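Local coordinates for GDP-6-deoxy-D-mannose reductase (Pseudomonas aeruginosa, PDB 6X3B), which probably reduces GDP-4-dehydro-6-deoxy-D-mannose to GDP-D-rhamnose with NADPH as the hydride donor, a step in the biosynthesis of the lipopolysaccharide O-antigen, at residues Ala50-Pro55 / Trp70-Asp75; Ala135-His140 / Arg286-His291; Gly214-Ser219 / Gln253-Leu258. All coordinates share one frame; numbering follows the deposited sequence. Where two conformers were deposited one is given.

Interaction 1 of 3, residues Ala50-Pro55 / Trp70-Asp75; sequences ALLPVP and WPELPD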
loop_
_atom_site.group_PDB
_atom_site.type_symbol
_atom_site.label_atom_id
_atom_site.label_comp_id
_atom_site.label_asym_id
_atom_site.label_seq_id
_atom_site.Cartn_x
_atom_site.Cartn_y
_atom_site.Cartn_z
ATOM N N ALA A 50 23.956 -18.601 -7.252
ATOM C CA ALA A 50 24.917 -18.911 -6.202
ATOM C C ALA A 50 24.547 -18.100 -4.971
ATOM O O ALA A 50 24.602 -16.864 -5.003
ATOM C CB ALA A 50 26.345 -18.587 -6.628
ATOM N N LEU A 51 24.203 -18.793 -3.889
ATOM C CA LEU A 51 23.750 -18.123 -2.674
ATOM C C LEU A 51 24.916 -17.442 -1.970
ATOM O O LEU A 51 25.892 -18.099 -1.580
ATOM C CB LEU A 51 23.063 -19.122 -1.747
ATOM C CG LEU A 51 22.430 -18.506 -0.488
ATOM C CD1 LEU A 51 21.358 -17.434 -0.835
ATOM C CD2 LEU A 51 21.826 -19.588 0.393
ATOM N N LEU A 52 24.803 -16.130 -1.770
ATOM C CA LEU A 52 25.855 -15.397 -1.078
ATOM C C LEU A 52 25.806 -15.677 0.425
ATOM O O LEU A 52 24.721 -15.820 1.000
ATOM C CB LEU A 52 25.729 -13.889 -1.314
ATOM C CG LEU A 52 26.039 -13.441 -2.749
ATOM C CD1 LEU A 52 25.624 -11.975 -2.907
ATOM C CD2 LEU A 52 27.525 -13.650 -3.074
ATOM N N PRO A 53 26.959 -15.728 1.088
ATOM C CA PRO A 53 26.967 -15.855 2.548
ATOM C C PRO A 53 26.473 -14.575 3.205
ATOM O O PRO A 53 26.498 -13.480 2.634
ATOM C CB PRO A 53 28.445 -16.124 2.873
ATOM C CG PRO A 53 29.190 -15.470 1.733
ATOM C CD PRO A 53 28.321 -15.706 0.515
ATOM N N VAL A 54 25.986 -14.732 4.429
ATOM C CA VAL A 54 25.583 -13.604 5.260
ATOM C C VAL A 54 26.741 -13.317 6.218
ATOM O O VAL A 54 27.039 -14.164 7.070
ATOM C CB VAL A 54 24.285 -13.904 6.016
ATOM C CG1 VAL A 54 23.803 -12.652 6.756
ATOM C CG2 VAL A 54 23.227 -14.393 5.035
ATOM N N PRO A 55 27.432 -12.180 6.084
ATOM C CA PRO A 55 28.658 -11.961 6.878
ATOM C C PRO A 55 28.444 -11.889 8.378
ATOM O O PRO A 55 29.373 -12.208 9.133
ATOM C CB PRO A 55 29.192 -10.628 6.336
ATOM C CG PRO A 55 28.581 -10.474 4.997
ATOM C CD PRO A 55 27.246 -11.156 5.047
ATOM N N TRP A 70 27.415 -7.164 1.898
ATOM C CA TRP A 70 27.647 -7.632 0.529
ATOM C C TRP A 70 29.089 -7.352 0.109
ATOM O O TRP A 70 29.349 -6.484 -0.734
ATOM C CB TRP A 70 26.650 -6.994 -0.446
ATOM C CG TRP A 70 25.232 -7.134 0.058
ATOM C CD1 TRP A 70 24.497 -8.277 0.128
ATOM C CD2 TRP A 70 24.429 -6.101 0.635
ATOM N NE1 TRP A 70 23.255 -8.013 0.691
ATOM C CE2 TRP A 70 23.195 -6.683 1.007
ATOM C CE3 TRP A 70 24.617 -4.732 0.835
ATOM C CZ2 TRP A 70 22.157 -5.939 1.582
ATOM C CZ3 TRP A 70 23.596 -3.994 1.420
ATOM C CH2 TRP A 70 22.380 -4.597 1.779
ATOM N N PRO A 71 30.053 -8.098 0.659
ATOM C CA PRO A 71 31.425 -8.023 0.109
ATOM C C PRO A 71 31.455 -8.273 -1.393
ATOM O O PRO A 71 32.061 -7.489 -2.145
ATOM C CB PRO A 71 32.185 -9.096 0.910
ATOM C CG PRO A 71 31.133 -9.943 1.572
ATOM C CD PRO A 71 29.954 -9.036 1.791
ATOM N N GLU A 72 30.784 -9.323 -1.863
ATOM C CA GLU A 72 30.446 -9.448 -3.278
ATOM C C GLU A 72 29.017 -8.959 -3.513
ATOM O O GLU A 72 28.106 -9.297 -2.752
ATOM C CB GLU A 72 30.585 -10.891 -3.764
ATOM C CG GLU A 72 31.938 -11.541 -3.426
ATOM C CD GLU A 72 32.159 -12.855 -4.168
ATOM O OE1 GLU A 72 31.164 -13.535 -4.524
ATOM O OE2 GLU A 72 33.333 -13.207 -4.403
ATOM N N LEU A 73 28.826 -8.187 -4.597
ATOM C CA LEU A 73 27.527 -7.560 -4.887
ATOM C C LEU A 73 26.541 -8.590 -5.431
ATOM O O LEU A 73 26.880 -9.340 -6.350
ATOM C CB LEU A 73 27.706 -6.442 -5.897
ATOM C CG LEU A 73 26.463 -5.613 -6.217
ATOM C CD1 LEU A 73 26.197 -4.659 -5.080
ATOM C CD2 LEU A 73 26.642 -4.848 -7.541
ATOM N N PRO A 74 25.324 -8.666 -4.900
ATOM C CA PRO A 74 24.339 -9.578 -5.494
ATOM C C PRO A 74 23.844 -9.059 -6.839
ATOM O O PRO A 74 23.711 -7.852 -7.054
ATOM C CB PRO A 74 23.210 -9.622 -4.456
ATOM C CG PRO A 74 23.360 -8.362 -3.660
ATOM C CD PRO A 74 24.829 -8.003 -3.677
ATOM N N ASP A 75 23.611 -9.996 -7.758
ATOM C CA ASP A 75 22.871 -9.717 -8.983
ATOM C C ASP A 75 21.375 -9.720 -8.740
ATOM O O ASP A 75 20.613 -9.127 -9.518
ATOM C CB ASP A 75 23.194 -10.772 -10.033
ATOM C CG ASP A 75 24.635 -10.749 -10.410
ATOM O OD1 ASP A 75 25.048 -9.708 -10.940
ATOM O OD2 ASP A 75 25.348 -11.732 -10.123
#
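Leu-52 carries most of this contact, reaching from the chain just beyond strand 49-51 into the bend made by Glu-72, Leu-73 and Pro-74. Its CB already points at the opposing segment. CG lies anti to the carbonyl carbon (chi1 -69°), and the fork that follows sends the two methyls to different partners. CD1 enters the bend, 3.7 Å from the backbone O of Glu-72 and also 3.7 Å from CB of Pro-74, whose ring meets the leucine side chain at about a right angle. CD2 turns to the glutamate itself: it lies 4.2 Å from CB of Glu-72 and 3.9 Å from OE1 of Glu-72, so the acid passes across the leucine with its aliphatic part as well as its end. That end is not spent on the leucine, because OE1 forms a salt bridge with Arg-24, whose side chain also touches Leu-52. A branched apolar residue suits a place with two separate surfaces to fill.

Farther along, two prolines meet at a more exposed spot, CG of Pro-55 standing 3.8 Å from CD of Pro-71. Both lie in loop, where a rigid apolar ring costs no strand or helix hydrogen bond. No hydrogen bond joins the segments, and the 226 Å² buried between them is covered by van der Waals contact alone. Behind the contact Trp-70 points away, its ring edge-to-face with Phe-26 and packed on helix 93-114.

Backbone bonds tie Leu-52 to Leu-25 and Asp-75 to Arg-24, which places the two segments beside strand 23-28. Such packing belongs to the edge of the mainly parallel sheet in a Rossmann-type nucleotide-binding fold, where the chain leaves strand 49-51 and later returns to enter strand 76-79.

Interaction 2 of 3, residues Ala135-His140 / Arg286-His291; sequences AALPIH and RVRGSH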
loop_
_atom_site.group_PDB
_atom_site.type_symbol
_atom_site.label_atom_id
_atom_site.label_comp_id
_atom_site.label_asym_id
_atom_site.label_seq_id
_atom_site.Cartn_x
_atom_site.Cartn_y
_atom_site.Cartn_z
ATOM N N ALA A 135 -17.669 -15.579 -7.020
ATOM C CA ALA A 135 -17.789 -15.320 -8.452
ATOM C C ALA A 135 -16.529 -14.707 -9.044
ATOM O O ALA A 135 -16.321 -14.803 -10.260
ATOM C CB ALA A 135 -18.991 -14.409 -8.719
ATOM N N ALA A 136 -15.679 -14.091 -8.225
ATOM C CA ALA A 136 -14.407 -13.559 -8.690
ATOM C C ALA A 136 -13.292 -14.593 -8.694
ATOM O O ALA A 136 -12.176 -14.268 -9.098
ATOM C CB ALA A 136 -13.976 -12.366 -7.828
ATOM N N LEU A 137 -13.551 -15.812 -8.225
ATOM C CA LEU A 137 -12.536 -16.852 -8.277
ATOM C C LEU A 137 -12.392 -17.365 -9.709
ATOM O O LEU A 137 -13.373 -17.411 -10.458
ATOM C CB LEU A 137 -12.905 -18.005 -7.345
ATOM C CG LEU A 137 -13.038 -17.683 -5.853
ATOM C CD1 LEU A 137 -13.233 -18.964 -5.081
ATOM C CD2 LEU A 137 -11.824 -16.928 -5.320
ATOM N N PRO A 138 -11.171 -17.750 -10.126
ATOM C CA PRO A 138 -9.927 -17.719 -9.346
ATOM C C PRO A 138 -9.319 -16.325 -9.279
ATOM O O PRO A 138 -9.414 -15.561 -10.245
ATOM C CB PRO A 138 -9.010 -18.672 -10.116
ATOM C CG PRO A 138 -9.456 -18.520 -11.554
ATOM C CD PRO A 138 -10.957 -18.262 -11.493
ATOM N N ILE A 139 -8.682 -16.013 -8.149
ATOM C CA ILE A 139 -8.128 -14.678 -7.932
ATOM C C ILE A 139 -7.018 -14.398 -8.930
ATOM O O ILE A 139 -6.084 -15.189 -9.075
ATOM C CB ILE A 139 -7.601 -14.554 -6.495
ATOM C CG1 ILE A 139 -8.741 -14.722 -5.490
ATOM C CG2 ILE A 139 -6.833 -13.236 -6.322
ATOM C CD1 ILE A 139 -8.277 -14.705 -4.074
ATOM N N HIS A 140 -7.104 -13.261 -9.609
ATOM C CA HIS A 140 -6.089 -12.854 -10.567
ATOM C C HIS A 140 -5.506 -11.513 -10.140
ATOM O O HIS A 140 -6.083 -10.789 -9.317
ATOM C CB HIS A 140 -6.669 -12.769 -11.978
ATOM C CG HIS A 140 -7.828 -11.835 -12.081
ATOM N ND1 HIS A 140 -7.704 -10.549 -12.560
ATOM C CD2 HIS A 140 -9.128 -11.981 -11.727
ATOM C CE1 HIS A 140 -8.883 -9.950 -12.513
ATOM N NE2 HIS A 140 -9.762 -10.797 -12.009
ATOM N N ARG A 286 -13.943 -20.009 0.476
ATOM C CA ARG A 286 -13.202 -20.639 -0.611
ATOM C C ARG A 286 -12.168 -19.679 -1.178
ATOM O O ARG A 286 -12.466 -18.512 -1.429
ATOM C CB ARG A 286 -14.141 -21.085 -1.739
ATOM C CG ARG A 286 -15.249 -22.029 -1.294
ATOM C CD ARG A 286 -16.222 -22.250 -2.427
ATOM N NE ARG A 286 -15.516 -22.648 -3.632
ATOM C CZ ARG A 286 -16.083 -22.772 -4.823
ATOM N NH1 ARG A 286 -17.382 -22.534 -4.964
ATOM N NH2 ARG A 286 -15.355 -23.139 -5.868
ATOM N N VAL A 287 -10.958 -20.185 -1.406
ATOM C CA VAL A 287 -9.897 -19.410 -2.036
ATOM C C VAL A 287 -9.261 -20.280 -3.103
ATOM O O VAL A 287 -8.793 -21.392 -2.812
ATOM C CB VAL A 287 -8.828 -18.921 -1.041
ATOM C CG1 VAL A 287 -7.705 -18.163 -1.803
ATOM C CG2 VAL A 287 -9.443 -18.031 0.035
ATOM N N ARG A 288 -9.278 -19.789 -4.336
ATOM C CA ARG A 288 -8.554 -20.389 -5.451
ATOM C C ARG A 288 -7.806 -19.271 -6.163
ATOM O O ARG A 288 -8.409 -18.259 -6.521
ATOM C CB ARG A 288 -9.523 -21.091 -6.411
ATOM C CG ARG A 288 -8.920 -22.195 -7.238
ATOM C CD ARG A 288 -10.020 -23.017 -7.899
ATOM N NE ARG A 288 -10.674 -22.309 -8.999
ATOM C CZ ARG A 288 -11.909 -21.814 -8.952
ATOM N NH1 ARG A 288 -12.639 -21.940 -7.848
ATOM N NH2 ARG A 288 -12.416 -21.200 -10.016
ATOM N N GLY A 289 -6.501 -19.436 -6.359
ATOM C CA GLY A 289 -5.723 -18.431 -7.054
ATOM C C GLY A 289 -5.503 -18.814 -8.503
ATOM O O GLY A 289 -5.531 -19.986 -8.853
ATOM N N SER A 290 -5.272 -17.819 -9.360
ATOM C CA SER A 290 -4.817 -18.087 -10.725
ATOM C C SER A 290 -3.315 -17.857 -10.825
ATOM O O SER A 290 -2.812 -16.802 -10.426
ATOM C CB SER A 290 -5.531 -17.209 -11.754
ATOM O OG SER A 290 -4.797 -17.153 -12.975
ATOM N N HIS A 291 -2.602 -18.837 -11.375
ATOM C CA HIS A 291 -1.180 -18.679 -11.645
ATOM C C HIS A 291 -0.898 -18.549 -13.134
ATOM O O HIS A 291 0.240 -18.765 -13.559
ATOM C CB HIS A 291 -0.372 -19.834 -11.048
ATOM C CG HIS A 291 -0.721 -21.187 -11.597
ATOM N ND1 HIS A 291 -0.977 -22.270 -10.786
ATOM C CD2 HIS A 291 -0.828 -21.637 -12.872
ATOM C CE1 HIS A 291 -1.233 -23.330 -11.535
ATOM N NE2 HIS A 291 -1.158 -22.969 -12.803
#
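Ile-139 and Gly-289 form a single beta bridge, with the N of Ile-139 donating to O of Arg-288 (2.8 Å, 165° at the hydrogen) and the N of Ser-290 donating to O of Ile-139 at 2.8 Å. The CA atoms of Ile-139 and Gly-289 lie 4.5 Å apart, and the N of Gly-289 is taken by OD2 of Asp-221.

Leu-137 lies across Arg-286, its CD1 3.8 Å from O of Arg-286, while its CB faces the guanidinium of Arg-288. In one of its two deposited conformers the latter side chain starts anti to the backbone N (chi1 -155°), then bends at chi3, placing its flat end, with some doubt, over Pro-138. CA of that proline lies over one guanidinium face, and its CD is 3.6 Å from NH2 of Arg-288. The peptide bond before Pro-138 is cis, an option that proline makes far less costly than other residues do. The guanidinium makes no hydrogen bond across the contact; NH1 of Arg-288 forms a salt bridge with Glu-252, which also binds Arg-286. CD1 of Ile-139 meets CG1 of Val-287 at 4.2 Å, and both residues rest on Phe-179. CB of Ser-290 sits 3.4 Å from O of Ile-139, while its OG bonds to the N of Ala-292 at the start of helix 292-298.

An isolated bridge of this kind joins two irregular segments without making a sheet; here it lashes a loop following strand 119-123 of the Rossmann-type core to the C-terminal part of the chain, with the side chain of Val-287 about 11 Å from the bound NADPH.

Interaction 3 of 3, residues Gly214-Ser219 / Gln253-Leu258; sequences GDIDVS and QKIREL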
loop_
_atom_site.group_PDB
_atom_site.type_symbol
_atom_site.label_atom_id
_atom_site.label_comp_id
_atom_site.label_asym_id
_atom_site.label_seq_id
_atom_site.Cartn_x
_atom_site.Cartn_y
_atom_site.Cartn_z
ATOM N N GLY A 214 -11.282 -25.810 14.745
ATOM C CA GLY A 214 -12.240 -24.750 14.509
ATOM C C GLY A 214 -12.992 -25.012 13.221
ATOM O O GLY A 214 -13.387 -26.153 12.959
ATOM N N ASP A 215 -13.189 -23.988 12.396
ATOM C CA ASP A 215 -13.870 -24.178 11.117
ATOM C C ASP A 215 -12.880 -24.784 10.128
ATOM O O ASP A 215 -11.915 -24.128 9.726
ATOM C CB ASP A 215 -14.436 -22.860 10.595
ATOM C CG ASP A 215 -15.494 -23.064 9.520
ATOM O OD1 ASP A 215 -15.725 -24.220 9.088
ATOM O OD2 ASP A 215 -16.105 -22.063 9.104
ATOM N N ILE A 216 -13.109 -26.043 9.756
ATOM C CA ILE A 216 -12.302 -26.745 8.766
ATOM C C ILE A 216 -13.066 -26.995 7.484
ATOM O O ILE A 216 -12.531 -27.629 6.566
ATOM C CB ILE A 216 -11.752 -28.073 9.321
ATOM C CG1 ILE A 216 -12.902 -29.047 9.608
ATOM C CG2 ILE A 216 -10.878 -27.823 10.542
ATOM C CD1 ILE A 216 -12.444 -30.468 9.950
ATOM N N ASP A 217 -14.304 -26.532 7.394
ATOM C CA ASP A 217 -15.076 -26.702 6.168
ATOM C C ASP A 217 -14.921 -25.485 5.263
ATOM O O ASP A 217 -15.880 -24.871 4.804
ATOM C CB ASP A 217 -16.530 -26.986 6.520
ATOM C CG ASP A 217 -16.694 -28.331 7.219
ATOM O OD1 ASP A 217 -16.213 -29.349 6.672
ATOM O OD2 ASP A 217 -17.258 -28.374 8.330
ATOM N N VAL A 218 -13.660 -25.118 5.037
ATOM C CA VAL A 218 -13.275 -24.081 4.096
ATOM C C VAL A 218 -12.241 -24.688 3.158
ATOM O O VAL A 218 -11.607 -25.698 3.470
ATOM C CB VAL A 218 -12.711 -22.829 4.804
ATOM C CG1 VAL A 218 -13.728 -22.290 5.806
ATOM C CG2 VAL A 218 -11.398 -23.138 5.501
ATOM N N SER A 219 -12.089 -24.082 1.989
ATOM C CA SER A 219 -11.081 -24.533 1.037
ATOM C C SER A 219 -10.028 -23.446 0.848
ATOM O O SER A 219 -10.331 -22.253 0.921
ATOM C CB SER A 219 -11.728 -24.894 -0.306
ATOM O OG SER A 219 -12.045 -23.721 -1.037
ATOM N N GLN A 253 -8.311 -26.958 -1.979
ATOM C CA GLN A 253 -8.338 -28.120 -1.100
ATOM C C GLN A 253 -9.166 -27.808 0.134
ATOM O O GLN A 253 -8.916 -26.803 0.810
ATOM C CB GLN A 253 -6.939 -28.530 -0.660
ATOM C CG GLN A 253 -5.888 -28.301 -1.691
ATOM C CD GLN A 253 -5.542 -29.561 -2.437
ATOM O OE1 GLN A 253 -6.149 -30.605 -2.228
ATOM N NE2 GLN A 253 -4.567 -29.468 -3.321
ATOM N N LYS A 254 -10.125 -28.678 0.436
ATOM C CA LYS A 254 -10.878 -28.576 1.681
ATOM C C LYS A 254 -10.022 -29.017 2.863
ATOM O O LYS A 254 -9.419 -30.096 2.839
ATOM C CB LYS A 254 -12.140 -29.427 1.615
ATOM C CG LYS A 254 -13.123 -28.977 0.558
ATOM C CD LYS A 254 -14.289 -29.940 0.460
ATOM C CE LYS A 254 -14.727 -30.088 -0.982
ATOM N NZ LYS A 254 -15.058 -31.506 -1.306
ATOM N N ILE A 255 -9.978 -28.183 3.904
ATOM C CA ILE A 255 -9.160 -28.489 5.077
ATOM C C ILE A 255 -9.478 -29.879 5.618
ATOM O O ILE A 255 -8.574 -30.647 5.976
ATOM C CB ILE A 255 -9.356 -27.411 6.161
ATOM C CG1 ILE A 255 -9.002 -26.024 5.626
ATOM C CG2 ILE A 255 -8.545 -27.749 7.396
ATOM C CD1 ILE A 255 -7.795 -26.003 4.712
ATOM N N ARG A 256 -10.767 -30.228 5.672
ATOM C CA ARG A 256 -11.170 -31.510 6.241
ATOM C C ARG A 256 -10.618 -32.679 5.432
ATOM O O ARG A 256 -10.180 -33.690 6.002
ATOM C CB ARG A 256 -12.697 -31.587 6.319
ATOM C CG ARG A 256 -13.211 -32.951 6.736
ATOM C CD ARG A 256 -14.719 -33.003 6.676
ATOM N NE ARG A 256 -15.323 -31.981 7.523
ATOM C CZ ARG A 256 -15.472 -32.082 8.841
ATOM N NH1 ARG A 256 -15.067 -33.171 9.482
ATOM N NH2 ARG A 256 -16.037 -31.092 9.523
ATOM N N GLU A 257 -10.643 -32.566 4.101
ATOM C CA GLU A 257 -10.093 -33.618 3.254
ATOM C C GLU A 257 -8.583 -33.733 3.415
ATOM O O GLU A 257 -8.039 -34.840 3.372
ATOM C CB GLU A 257 -10.463 -33.371 1.793
ATOM C CG GLU A 257 -11.948 -33.628 1.506
ATOM C CD GLU A 257 -12.341 -33.351 0.061
ATOM O OE1 GLU A 257 -11.440 -33.215 -0.794
ATOM O OE2 GLU A 257 -13.558 -33.270 -0.215
ATOM N N LEU A 258 -7.883 -32.611 3.607
ATOM C CA LEU A 258 -6.455 -32.699 3.902
ATOM C C LEU A 258 -6.205 -33.408 5.229
ATOM O O LEU A 258 -5.293 -34.239 5.329
ATOM C CB LEU A 258 -5.826 -31.310 3.916
ATOM C CG LEU A 258 -5.847 -30.584 2.580
ATOM C CD1 LEU A 258 -5.179 -29.224 2.681
ATOM C CD2 LEU A 258 -5.124 -31.457 1.581
#
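Ile-255 and Ile-216 form the dense inner half of this contact, and Asp-217 and Arg-256 its outer half. CG2 of Ile-255 reaches CB of Ile-216 at 3.8 Å, while CG1 of Ile-255 runs beside CG2 of Val-218, the two side chains pointing the same way. Beta-branched residues suit this place because their bulk lies close to the backbone, where the chains are nearest. The backbones seal the same region: the N of Ile-255 donates to O of Val-218 at 3.0 Å, nearly along the C=O axis, and Ser-219 pairs with Lys-254 as an antiparallel non-hydrogen-bonded pair. OG of Ser-219 has its partner in Glu-252.

Toward solvent, the fit becomes polar. Asp-217 starts away from the helix, but its carboxylate turns back and is gripped side-on by Arg-256. NE of Arg-256 meets OD1 of Asp-217 at 2.9 Å on its syn lone pair, and NH2 of Arg-256 meets OD2 of Asp-217 at 3.2 Å; both oxygens lie in the guanidinium plane, with the two flat groups 25° apart. One face of that guanidinium is covered by CD1 of Ile-216, 3.5 Å above its centre. Asp-215 folds the loop behind, its OD1 accepting the N of Asp-217 in an Asx turn. Also at the surface, the end of Lys-254 leads away to a salt bridge with Glu-257.

The chemistry is divided: apolar packing and a straight backbone bond fix the first turn of helix 255-266 to the loop, while a two-point salt bridge, its guanidinium backed by a methyl group, probably holds the solvent-facing side in one orientation.

In the fold
From the N terminus, interaction 1 comes first and closes a short loop with no helix or strand between its segments, at the edge of the main sheet beside strand 23-28. It is complete before the others begin and lies across the chain's centre from both. Interaction 2 opens next, at 135-140, and closes only at 286-291, so its long loop encloses interaction 3, which joins 214-219 to 253-258. The inner and outer contacts touch where Val-287 N approaches Ser-219 O at 3.2 Å, probably as a hydrogen bond. Together they link the loop after strand 119-123, strand 219-224 and helix 255-266.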